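Local coordinates for protein, related to general stress protein 26(GS26) of B.subtilis (PDB 2HQ7), which is related to general stress protein 26 and, as a member of the pyridoxamine 5'-phosphate oxidase family, probably binds a flavin cofactor, at residues N12-V23 and I34-L45; V59-L70 and M82-L90. All blocks are in the same frame, centred on the assembly; numbering follows the deposited sequence.

Overall arrangement
From the N terminus, helix 5-16 leads into strand 20-26, and the chain turns back as strand 32-43. Interaction 1 closes this first beta hairpin and also ties the helix to the far end of its second strand. After strand 47-53, helix 56-64 leads into strand 67-74, which pairs with strand 79-90 in interaction 2, a second hairpin. The two closures follow in series; neither encloses nor crosses the other. The centres of interactions 1 and 2 lie about 15 Å apart. Strands 20-26 and 67-74 are neighbours in the antiparallel sheet, so Val21 and Val23 of interaction 1 pack on Leu70 of interaction 2. Both hairpins also touch the second subunit.

Interaction 1. Residues N12-V23 and I34-L45; sequences NELVESSKIVMV and IKAMMRLKHDGL
This contact is an antiparallel beta hairpin, strands 20-26 and 32-43, with helix 5-16 bonded to the far end of its second strand. It belongs to the curled antiparallel sheet, consistent with the split beta-barrel of the pyridoxamine 5'-phosphate oxidase family. Val21 pairs with Met37, and Val23 with Lys35, each through two backbone hydrogen bonds. One more bond, from Arg39 N to Lys19 O (2.7 Å), extends the pairing. On one face Ala36 CB meets Met22 CE and Ile20 CG2, and Tyr71 of the second subunit packs against Met22 and Ala36. On the other, Val23 CG2 lies 3.7 Å from Met37 SE.

Beyond the strand pairing the contact turns polar. Arg39 CG stands anti to the backbone N (chi1 180°), and its chain bends at chi3, bringing the guanidinium toward Glu16. Glu16 OE1 sits well out of the guanidinium plane, 3.5 Å from Arg39 NH2, so this salt bridge rests on charge alone. The carboxylate probably also offsets the close approach of Lys19 NZ to Arg39. A water in the guanidinium plane accepts from Arg39 NE (3.1 Å); its very short approach to Ser18 O is doubtful as a bond.

His42 is held at both nitrogens. ND1 donates to Gly44 O, and NE2 donates to Glu16 OE2 (2.8 Å) from above the carboxylate plane. Val15 CG1 covers one ring face, 3.6 Å from the His42 ring centroid.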
loop_
_atom_site.group_PDB
_atom_site.type_symbol
_atom_site.label_atom_id
_atom_site.label_comp_id
_atom_site.label_asym_id
_atom_site.label_seq_id
_atom_site.Cartn_x
_atom_site.Cartn_y
_atom_site.Cartn_z
ATOM N N ASN B 12 -11.540 -12.304 5.790
ATOM C CA ASN B 12 -12.804 -11.629 5.469
ATOM C C ASN B 12 -13.148 -10.561 6.476
ATOM O O ASN B 12 -13.569 -9.469 6.087
ATOM C CB ASN B 12 -13.978 -12.590 5.289
ATOM C CG ASN B 12 -14.299 -12.835 3.823
ATOM O OD1 ASN B 12 -15.230 -12.230 3.275
ATOM N ND2 ASN B 12 -13.500 -13.690 3.167
ATOM N N GLU B 13 -12.964 -10.864 7.759
ATOM C CA GLU B 13 -13.143 -9.859 8.798
ATOM C C GLU B 13 -12.245 -8.682 8.479
ATOM O O GLU B 13 -12.675 -7.529 8.545
ATOM C CB GLU B 13 -12.808 -10.408 10.192
ATOM N N LEU B 14 -11.001 -8.973 8.121
ATOM C CA LEU B 14 -10.039 -7.926 7.773
ATOM C C LEU B 14 -10.570 -7.019 6.692
ATOM O O LEU B 14 -10.535 -5.798 6.825
ATOM C CB LEU B 14 -8.722 -8.528 7.299
ATOM C CG LEU B 14 -7.545 -7.563 7.221
ATOM C CD1 LEU B 14 -7.591 -6.471 8.319
ATOM C CD2 LEU B 14 -6.250 -8.384 7.302
ATOM N N VAL B 15 -11.060 -7.625 5.618
ATOM C CA VAL B 15 -11.684 -6.879 4.530
ATOM C C VAL B 15 -12.888 -6.053 5.013
ATOM O O VAL B 15 -12.968 -4.835 4.755
ATOM C CB VAL B 15 -12.138 -7.810 3.432
ATOM C CG1 VAL B 15 -13.003 -7.052 2.456
ATOM C CG2 VAL B 15 -10.910 -8.441 2.765
ATOM N N GLU B 16 -13.782 -6.692 5.767
ATOM C CA GLU B 16 -15.003 -6.032 6.218
ATOM C C GLU B 16 -14.757 -4.900 7.193
ATOM O O GLU B 16 -15.582 -4.006 7.323
ATOM C CB GLU B 16 -15.957 -7.041 6.834
ATOM C CG GLU B 16 -16.716 -7.893 5.823
ATOM C CD GLU B 16 -17.732 -7.091 4.992
ATOM O OE1 GLU B 16 -17.903 -5.874 5.245
ATOM O OE2 GLU B 16 -18.361 -7.682 4.081
ATOM N N SER B 17 -13.617 -4.917 7.864
ATOM C CA SER B 17 -13.399 -4.001 8.967
ATOM C C SER B 17 -13.152 -2.554 8.546
ATOM O O SER B 17 -13.197 -1.653 9.401
ATOM C CB SER B 17 -12.251 -4.489 9.866
ATOM O OG SER B 17 -10.982 -4.391 9.235
ATOM N N SER B 18 -12.865 -2.326 7.262
ATOM C CA SER B 18 -12.726 -0.955 6.731
ATOM C C SER B 18 -13.270 -0.844 5.302
ATOM O O SER B 18 -13.248 -1.799 4.520
ATOM C CB SER B 18 -11.266 -0.464 6.786
ATOM O OG SER B 18 -11.158 0.900 6.383
ATOM N N LYS B 19 -13.772 0.341 4.987
ATOM C CA LYS B 19 -14.277 0.622 3.657
ATOM C C LYS B 19 -13.147 1.070 2.725
ATOM O O LYS B 19 -13.375 1.246 1.526
ATOM C CB LYS B 19 -15.384 1.684 3.738
ATOM C CG LYS B 19 -16.562 1.287 4.650
ATOM C CD LYS B 19 -17.523 0.293 3.976
ATOM C CE LYS B 19 -18.509 -0.359 4.982
ATOM N NZ LYS B 19 -17.950 -1.548 5.740
ATOM N N ILE B 20 -11.944 1.251 3.284
ATOM C CA ILE B 20 -10.778 1.787 2.561
ATOM C C ILE B 20 -9.819 0.680 2.203
ATOM O O ILE B 20 -9.493 -0.147 3.031
ATOM C CB ILE B 20 -9.989 2.824 3.409
ATOM C CG1 ILE B 20 -10.931 3.862 4.023
ATOM C CG2 ILE B 20 -8.951 3.548 2.557
ATOM C CD1 ILE B 20 -11.799 4.574 2.987
ATOM N N VAL B 21 -9.366 0.659 0.964
ATOM C CA VAL B 21 -8.400 -0.333 0.557
ATOM C C VAL B 21 -7.246 0.383 -0.104
ATOM O O VAL B 21 -7.444 1.345 -0.860
ATOM C CB VAL B 21 -9.005 -1.399 -0.416
ATOM C CG1 VAL B 21 -9.400 -0.797 -1.663
ATOM C CG2 VAL B 21 -8.002 -2.468 -0.713
HETATM N N MSE B 22 -6.050 -0.130 0.139
HETATM C CA MSE B 22 -4.834 0.425 -0.441
HETATM C C MSE B 22 -4.622 -0.271 -1.763
HETATM O O MSE B 22 -4.609 -1.512 -1.812
HETATM C CB MSE B 22 -3.645 0.082 0.398
HETATM C CG MSE B 22 -3.767 0.210 1.877
HETATM SE SE MSE B 22 -3.014 1.866 2.218
HETATM C CE MSE B 22 -4.713 2.815 2.038
ATOM N N VAL B 23 -4.418 0.476 -2.826
ATOM C CA VAL B 23 -4.342 -0.133 -4.145
ATOM C C VAL B 23 -2.985 0.170 -4.749
ATOM O O VAL B 23 -2.649 1.346 -4.983
ATOM C CB VAL B 23 -5.395 0.429 -5.078
ATOM C CG1 VAL B 23 -5.225 -0.174 -6.456
ATOM C CG2 VAL B 23 -6.763 0.209 -4.524
ATOM N N ILE B 34 0.979 3.669 -4.704
ATOM C CA ILE B 34 -0.093 3.217 -3.851
ATOM C C ILE B 34 -1.048 4.373 -3.652
ATOM O O ILE B 34 -0.607 5.493 -3.349
ATOM C CB ILE B 34 0.420 2.773 -2.457
ATOM C CG1 ILE B 34 1.384 1.593 -2.584
ATOM C CG2 ILE B 34 -0.749 2.400 -1.554
ATOM C CD1 ILE B 34 2.116 1.187 -1.240
ATOM N N LYS B 35 -2.343 4.084 -3.806
ATOM C CA LYS B 35 -3.435 5.003 -3.489
ATOM C C LYS B 35 -4.511 4.322 -2.663
ATOM O O LYS B 35 -4.773 3.136 -2.857
ATOM C CB LYS B 35 -4.085 5.483 -4.784
ATOM C CG LYS B 35 -4.912 6.710 -4.617
ATOM C CD LYS B 35 -5.329 7.224 -5.976
ATOM C CE LYS B 35 -6.204 8.454 -5.880
ATOM N NZ LYS B 35 -6.401 9.036 -7.247
ATOM N N ALA B 36 -5.132 5.080 -1.754
ATOM C CA ALA B 36 -6.337 4.637 -1.041
ATOM C C ALA B 36 -7.577 4.721 -1.954
ATOM O O ALA B 36 -7.736 5.659 -2.735
ATOM C CB ALA B 36 -6.549 5.444 0.245
HETATM N N MSE B 37 -8.389 3.673 -1.931
HETATM C CA MSE B 37 -9.639 3.651 -2.679
HETATM C C MSE B 37 -10.738 3.148 -1.794
HETATM O O MSE B 37 -10.480 2.648 -0.711
HETATM C CB MSE B 37 -9.513 2.771 -3.911
HETATM C CG MSE B 37 -8.703 3.414 -4.988
HETATM SE SE MSE B 37 -8.788 2.439 -6.665
HETATM C CE MSE B 37 -10.706 2.247 -6.925
HETATM N N MSE B 38 -11.973 3.328 -2.230
HETATM C CA MSE B 38 -13.115 2.929 -1.417
HETATM C C MSE B 38 -13.672 1.621 -1.967
HETATM O O MSE B 38 -13.787 1.439 -3.188
HETATM C CB MSE B 38 -14.172 4.046 -1.375
HETATM C CG MSE B 38 -15.617 3.577 -1.210
HETATM SE SE MSE B 38 -16.831 5.052 -0.709
HETATM C CE MSE B 38 -16.194 5.199 1.161
ATOM N N ARG B 39 -13.934 0.700 -1.057
ATOM C CA ARG B 39 -14.547 -0.557 -1.359
ATOM C C ARG B 39 -16.046 -0.337 -1.424
ATOM O O ARG B 39 -16.675 -0.051 -0.412
ATOM C CB ARG B 39 -14.258 -1.597 -0.278
ATOM C CG ARG B 39 -14.923 -2.946 -0.590
ATOM C CD ARG B 39 -14.687 -3.988 0.468
ATOM N NE ARG B 39 -15.132 -3.591 1.797
ATOM C CZ ARG B 39 -16.394 -3.526 2.193
ATOM N NH1 ARG B 39 -17.400 -3.776 1.368
ATOM N NH2 ARG B 39 -16.648 -3.162 3.425
ATOM N N LEU B 40 -16.603 -0.472 -2.626
ATOM C CA LEU B 40 -18.038 -0.419 -2.833
ATOM C C LEU B 40 -18.655 -1.784 -2.495
ATOM O O LEU B 40 -19.709 -1.861 -1.887
ATOM C CB LEU B 40 -18.349 -0.063 -4.289
ATOM C CG LEU B 40 -17.907 1.314 -4.738
ATOM C CD1 LEU B 40 -18.169 1.493 -6.260
ATOM C CD2 LEU B 40 -18.507 2.455 -3.963
ATOM N N LYS B 41 -17.988 -2.856 -2.878
ATOM C CA LYS B 41 -18.556 -4.189 -2.710
ATOM C C LYS B 41 -17.457 -5.214 -2.811
ATOM O O LYS B 41 -16.446 -4.985 -3.485
ATOM C CB LYS B 41 -19.602 -4.466 -3.823
ATOM C CG LYS B 41 -20.217 -5.876 -3.777
ATOM C CD LYS B 41 -21.293 -6.104 -4.809
ATOM C CE LYS B 41 -22.058 -7.412 -4.511
ATOM N NZ LYS B 41 -23.028 -7.210 -3.417
ATOM N N HIS B 42 -17.640 -6.348 -2.154
ATOM C CA HIS B 42 -16.800 -7.473 -2.476
ATOM C C HIS B 42 -17.527 -8.795 -2.441
ATOM O O HIS B 42 -18.592 -8.910 -1.825
ATOM C CB HIS B 42 -15.587 -7.515 -1.558
ATOM C CG HIS B 42 -15.908 -7.844 -0.147
ATOM N ND1 HIS B 42 -15.579 -9.053 0.424
ATOM C CD2 HIS B 42 -16.521 -7.120 0.817
ATOM C CE1 HIS B 42 -15.973 -9.055 1.689
ATOM N NE2 HIS B 42 -16.559 -7.898 1.948
ATOM N N ASP B 43 -16.944 -9.773 -3.141
ATOM C CA ASP B 43 -17.379 -11.146 -3.084
ATOM C C ASP B 43 -16.272 -12.005 -2.481
ATOM O O ASP B 43 -15.372 -12.470 -3.182
ATOM C CB ASP B 43 -17.736 -11.643 -4.484
ATOM C CG ASP B 43 -18.266 -13.082 -4.481
ATOM O OD1 ASP B 43 -18.603 -13.606 -3.397
ATOM O OD2 ASP B 43 -18.349 -13.683 -5.570
ATOM N N GLY B 44 -16.357 -12.260 -1.180
ATOM C CA GLY B 44 -15.276 -12.944 -0.507
ATOM C C GLY B 44 -13.937 -12.319 -0.845
ATOM O O GLY B 44 -13.812 -11.093 -0.806
ATOM N N LEU B 45 -12.949 -13.151 -1.177
ATOM C CA LEU B 45 -11.628 -12.655 -1.622
ATOM C C LEU B 45 -11.455 -12.725 -3.126
ATOM O O LEU B 45 -10.373 -12.457 -3.658
ATOM C CB LEU B 45 -10.502 -13.463 -1.000
ATOM C CG LEU B 45 -10.483 -13.631 0.507
ATOM C CD1 LEU B 45 -9.229 -14.374 0.908
ATOM C CD2 LEU B 45 -10.552 -12.283 1.146
HETATM O O HOH W 1 -12.253 -3.243 2.767
#

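Interaction 2. Residues V59-L70 and M82-L90; sequences VERLKKNNKICL and MLVGTIEIL
Ile68 and Leu70 pair with Gly85 and Leu83 in the second antiparallel beta hairpin of the chain, strands 67-74 and 79-90. One side of helix 56-64, through Val59 and Leu62, packs on the later part of the second strand, at Ile89 and Ile87. Backbone hydrogen bonds make the pairing. Ile68 and Gly85 exchange two, as do Leu70 and Leu83. The pairing starts one residue before the first strand, where Ile87 N donates to Asn66 O (3.1 Å) in the carbonyl plane. An Asx turn shapes this entry: Asn65 OD1 accepts from Lys67 N at 3.2 Å. At the same end a water donates to Leu62 O and Ile87 O, joining helix and strand.

The remaining contacts are packing. The Asn66 side chain lies alongside Thr86, pointing the same way, with OD1 3.8 Å from Thr86 CG2. Apolar contacts centre on Ile87, which crosses Ile68 at about a right angle. With CG1 anti to the backbone N (chi1 -160°), Ile87 CD1 is carried to Ile68 CD1 at 3.4 Å, tighter than usual for two carbons. The same torsion sets CG2 between the backbone N and the carbonyl carbon, turned to Leu62 CD2 (3.8 Å) and Ile68 CG2. Farther along, Ile89 CD1 meets Val59 CG1 at 3.7 Å. Phe122 packs on Ile68 and Leu70 within the same chain.

On the opposite face Cys69 CB meets Val84 CG2, and Ile34 of the second subunit packs on Cys69 and Met82. The chemistry thus divides: backbone bonds set the register of the strands, while branched aliphatic side chains and one bridging water join helix 56-64 to the hairpin.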
loop_
_atom_site.group_PDB
_atom_site.type_symbol
_atom_site.label_atom_id
_atom_site.label_comp_id
_atom_site.label_asym_id
_atom_site.label_seq_id
_atom_site.Cartn_x
_atom_site.Cartn_y
_atom_site.Cartn_z
ATOM N N VAL B 59 -6.484 6.621 -15.169
ATOM C CA VAL B 59 -7.235 5.898 -16.190
ATOM C C VAL B 59 -6.336 5.452 -17.324
ATOM O O VAL B 59 -6.346 4.285 -17.696
ATOM C CB VAL B 59 -8.384 6.742 -16.753
ATOM C CG1 VAL B 59 -9.007 6.050 -17.962
ATOM C CG2 VAL B 59 -9.411 7.004 -15.669
ATOM N N GLU B 60 -5.566 6.387 -17.861
ATOM C CA GLU B 60 -4.589 6.089 -18.895
ATOM C C GLU B 60 -3.617 4.996 -18.465
ATOM O O GLU B 60 -3.298 4.130 -19.265
ATOM C CB GLU B 60 -3.801 7.343 -19.261
ATOM C CG GLU B 60 -4.594 8.368 -20.076
ATOM C CD GLU B 60 -3.815 9.676 -20.323
ATOM O OE1 GLU B 60 -2.772 9.916 -19.648
ATOM O OE2 GLU B 60 -4.266 10.465 -21.189
ATOM N N ARG B 61 -3.134 5.068 -17.225
ATOM C CA ARG B 61 -2.242 4.062 -16.653
ATOM C C ARG B 61 -2.893 2.687 -16.552
ATOM O O ARG B 61 -2.278 1.683 -16.906
ATOM C CB ARG B 61 -1.756 4.475 -15.254
ATOM C CG ARG B 61 -1.081 3.303 -14.422
ATOM C CD ARG B 61 -0.750 3.664 -12.950
ATOM N NE ARG B 61 -0.253 5.034 -12.886
ATOM C CZ ARG B 61 -0.151 5.759 -11.784
ATOM N NH1 ARG B 61 -0.463 5.258 -10.589
ATOM N NH2 ARG B 61 0.282 7.005 -11.887
ATOM N N LEU B 62 -4.107 2.621 -16.014
ATOM C CA LEU B 62 -4.811 1.336 -15.925
ATOM C C LEU B 62 -5.147 0.735 -17.294
ATOM O O LEU B 62 -5.184 -0.485 -17.452
ATOM C CB LEU B 62 -6.067 1.473 -15.105
ATOM C CG LEU B 62 -5.780 1.728 -13.638
ATOM C CD1 LEU B 62 -7.121 1.816 -12.928
ATOM C CD2 LEU B 62 -4.834 0.654 -13.039
ATOM N N LYS B 63 -5.360 1.594 -18.277
ATOM C CA LYS B 63 -5.580 1.162 -19.651
ATOM C C LYS B 63 -4.366 0.442 -20.257
ATOM O O LYS B 63 -4.517 -0.496 -21.038
ATOM C CB LYS B 63 -5.937 2.372 -20.532
ATOM C CG LYS B 63 -7.381 2.889 -20.367
ATOM C CD LYS B 63 -7.779 3.915 -21.454
ATOM C CE LYS B 63 -9.276 4.273 -21.372
ATOM N NZ LYS B 63 -9.636 5.490 -22.173
ATOM N N LYS B 64 -3.170 0.892 -19.908
ATOM C CA LYS B 64 -1.940 0.351 -20.449
ATOM C C LYS B 64 -1.409 -0.770 -19.571
ATOM O O LYS B 64 -0.685 -1.632 -20.035
ATOM C CB LYS B 64 -0.886 1.453 -20.530
ATOM C CG LYS B 64 -1.312 2.692 -21.323
ATOM C CD LYS B 64 -0.904 2.618 -22.786
ATOM C CE LYS B 64 -0.651 3.996 -23.388
ATOM N NZ LYS B 64 0.538 4.634 -22.755
ATOM N N ASN B 65 -1.727 -0.744 -18.275
ATOM C CA ASN B 65 -1.230 -1.768 -17.372
ATOM C C ASN B 65 -2.217 -1.910 -16.217
ATOM O O ASN B 65 -2.313 -1.016 -15.405
ATOM C CB ASN B 65 0.153 -1.360 -16.877
ATOM C CG ASN B 65 0.842 -2.437 -16.089
ATOM O OD1 ASN B 65 0.212 -3.282 -15.460
ATOM N ND2 ASN B 65 2.159 -2.412 -16.121
ATOM N N ASN B 66 -2.964 -3.011 -16.187
ATOM C CA ASN B 66 -4.014 -3.246 -15.189
ATOM C C ASN B 66 -3.645 -4.273 -14.133
ATOM O O ASN B 66 -4.504 -4.780 -13.446
ATOM C CB ASN B 66 -5.321 -3.662 -15.881
ATOM C CG ASN B 66 -5.235 -5.028 -16.545
ATOM O OD1 ASN B 66 -4.171 -5.642 -16.610
ATOM N ND2 ASN B 66 -6.371 -5.537 -16.973
ATOM N N LYS B 67 -2.355 -4.538 -13.975
ATOM C CA LYS B 67 -1.862 -5.427 -12.948
ATOM C C LYS B 67 -1.738 -4.626 -11.668
ATOM O O LYS B 67 -1.061 -3.584 -11.594
ATOM C CB LYS B 67 -0.524 -6.021 -13.354
ATOM C CG LYS B 67 -0.596 -6.950 -14.597
ATOM C CD LYS B 67 0.776 -7.581 -14.851
ATOM C CE LYS B 67 0.744 -8.413 -16.134
ATOM N NZ LYS B 67 1.844 -9.399 -16.187
ATOM N N ILE B 68 -2.467 -5.070 -10.668
ATOM C CA ILE B 68 -2.524 -4.309 -9.466
ATOM C C ILE B 68 -2.451 -5.236 -8.276
ATOM O O ILE B 68 -2.513 -6.479 -8.385
ATOM C CB ILE B 68 -3.800 -3.409 -9.372
ATOM C CG1 ILE B 68 -5.062 -4.232 -9.162
ATOM C CG2 ILE B 68 -3.948 -2.468 -10.562
ATOM C CD1 ILE B 68 -6.112 -3.453 -8.381
ATOM N N CYS B 69 -2.368 -4.628 -7.116
ATOM C CA CYS B 69 -2.607 -5.377 -5.915
ATOM C C CYS B 69 -3.397 -4.544 -4.937
ATOM O O CYS B 69 -3.405 -3.309 -4.992
ATOM C CB CYS B 69 -1.313 -5.868 -5.316
ATOM S SG CYS B 69 -0.472 -4.667 -4.358
ATOM N N LEU B 70 -4.124 -5.230 -4.091
ATOM C CA LEU B 70 -4.860 -4.594 -2.964
ATOM C C LEU B 70 -4.212 -4.963 -1.660
ATOM O O LEU B 70 -3.725 -6.094 -1.501
ATOM C CB LEU B 70 -6.312 -5.081 -2.911
ATOM C CG LEU B 70 -7.238 -4.903 -4.127
ATOM C CD1 LEU B 70 -8.713 -5.192 -3.731
ATOM C CD2 LEU B 70 -7.144 -3.531 -4.625
HETATM N N MSE B 82 -2.730 -9.207 1.430
HETATM C CA MSE B 82 -2.509 -8.662 0.102
HETATM C C MSE B 82 -3.110 -9.579 -0.930
HETATM O O MSE B 82 -2.885 -10.787 -0.892
HETATM C CB MSE B 82 -1.022 -8.529 -0.210
HETATM C CG MSE B 82 -0.760 -8.250 -1.684
HETATM SE SE MSE B 82 1.062 -8.322 -2.233
HETATM C CE MSE B 82 1.495 -10.239 -2.333
ATOM N N LEU B 83 -3.813 -8.990 -1.899
ATOM C CA LEU B 83 -4.373 -9.743 -3.005
ATOM C C LEU B 83 -3.804 -9.178 -4.266
ATOM O O LEU B 83 -3.715 -7.947 -4.402
ATOM C CB LEU B 83 -5.891 -9.625 -3.056
ATOM C CG LEU B 83 -6.629 -10.086 -1.794
ATOM C CD1 LEU B 83 -8.111 -9.637 -1.878
ATOM C CD2 LEU B 83 -6.537 -11.610 -1.545
ATOM N N VAL B 84 -3.474 -10.071 -5.197
ATOM C CA VAL B 84 -2.844 -9.735 -6.462
ATOM C C VAL B 84 -3.744 -10.169 -7.627
ATOM O O VAL B 84 -4.349 -11.247 -7.604
ATOM C CB VAL B 84 -1.462 -10.405 -6.576
ATOM C CG1 VAL B 84 -0.876 -10.213 -8.034
ATOM C CG2 VAL B 84 -0.558 -9.871 -5.542
ATOM N N GLY B 85 -3.830 -9.327 -8.643
ATOM C CA GLY B 85 -4.833 -9.496 -9.690
ATOM C C GLY B 85 -4.848 -8.357 -10.669
ATOM O O GLY B 85 -3.885 -7.636 -10.766
ATOM N N THR B 86 -5.943 -8.249 -11.427
ATOM C CA THR B 86 -6.110 -7.244 -12.456
ATOM C C THR B 86 -7.430 -6.518 -12.284
ATOM O O THR B 86 -8.402 -7.059 -11.756
ATOM C CB THR B 86 -6.172 -7.875 -13.860
ATOM O OG1 THR B 86 -7.224 -8.827 -13.857
ATOM C CG2 THR B 86 -4.894 -8.557 -14.213
ATOM N N ILE B 87 -7.469 -5.297 -12.774
ATOM C CA ILE B 87 -8.580 -4.405 -12.510
ATOM C C ILE B 87 -9.140 -3.897 -13.845
ATOM O O ILE B 87 -8.394 -3.697 -14.786
ATOM C CB ILE B 87 -8.098 -3.259 -11.634
ATOM C CG1 ILE B 87 -9.272 -2.582 -10.938
ATOM C CG2 ILE B 87 -7.240 -2.274 -12.459
ATOM C CD1 ILE B 87 -8.888 -1.882 -9.670
ATOM N N GLU B 88 -10.459 -3.724 -13.935
ATOM C CA GLU B 88 -11.033 -3.088 -15.116
ATOM C C GLU B 88 -11.937 -1.936 -14.684
ATOM O O GLU B 88 -12.574 -2.009 -13.628
ATOM C CB GLU B 88 -11.780 -4.105 -15.961
ATOM C CG GLU B 88 -13.109 -4.515 -15.445
ATOM C CD GLU B 88 -14.045 -5.004 -16.574
ATOM O OE1 GLU B 88 -14.415 -4.186 -17.458
ATOM O OE2 GLU B 88 -14.425 -6.195 -16.552
ATOM N N ILE B 89 -11.970 -0.877 -15.482
ATOM C CA ILE B 89 -12.824 0.291 -15.214
ATOM C C ILE B 89 -14.193 -0.034 -15.733
ATOM O O ILE B 89 -14.328 -0.452 -16.854
ATOM C CB ILE B 89 -12.336 1.556 -15.958
ATOM C CG1 ILE B 89 -10.946 1.993 -15.465
ATOM C CG2 ILE B 89 -13.354 2.716 -15.824
ATOM C CD1 ILE B 89 -10.146 2.831 -16.518
ATOM N N LEU B 90 -15.217 0.198 -14.930
ATOM C CA LEU B 90 -16.581 -0.000 -15.392
ATOM C C LEU B 90 -17.218 1.314 -15.835
ATOM O O LEU B 90 -17.585 2.171 -15.021
ATOM C CB LEU B 90 -17.420 -0.645 -14.305
ATOM C CG LEU B 90 -16.942 -1.972 -13.734
ATOM C CD1 LEU B 90 -17.938 -2.398 -12.638
ATOM C CD2 LEU B 90 -16.838 -3.025 -14.836
HETATM O O HOH W 2 -8.098 -1.804 -17.368
#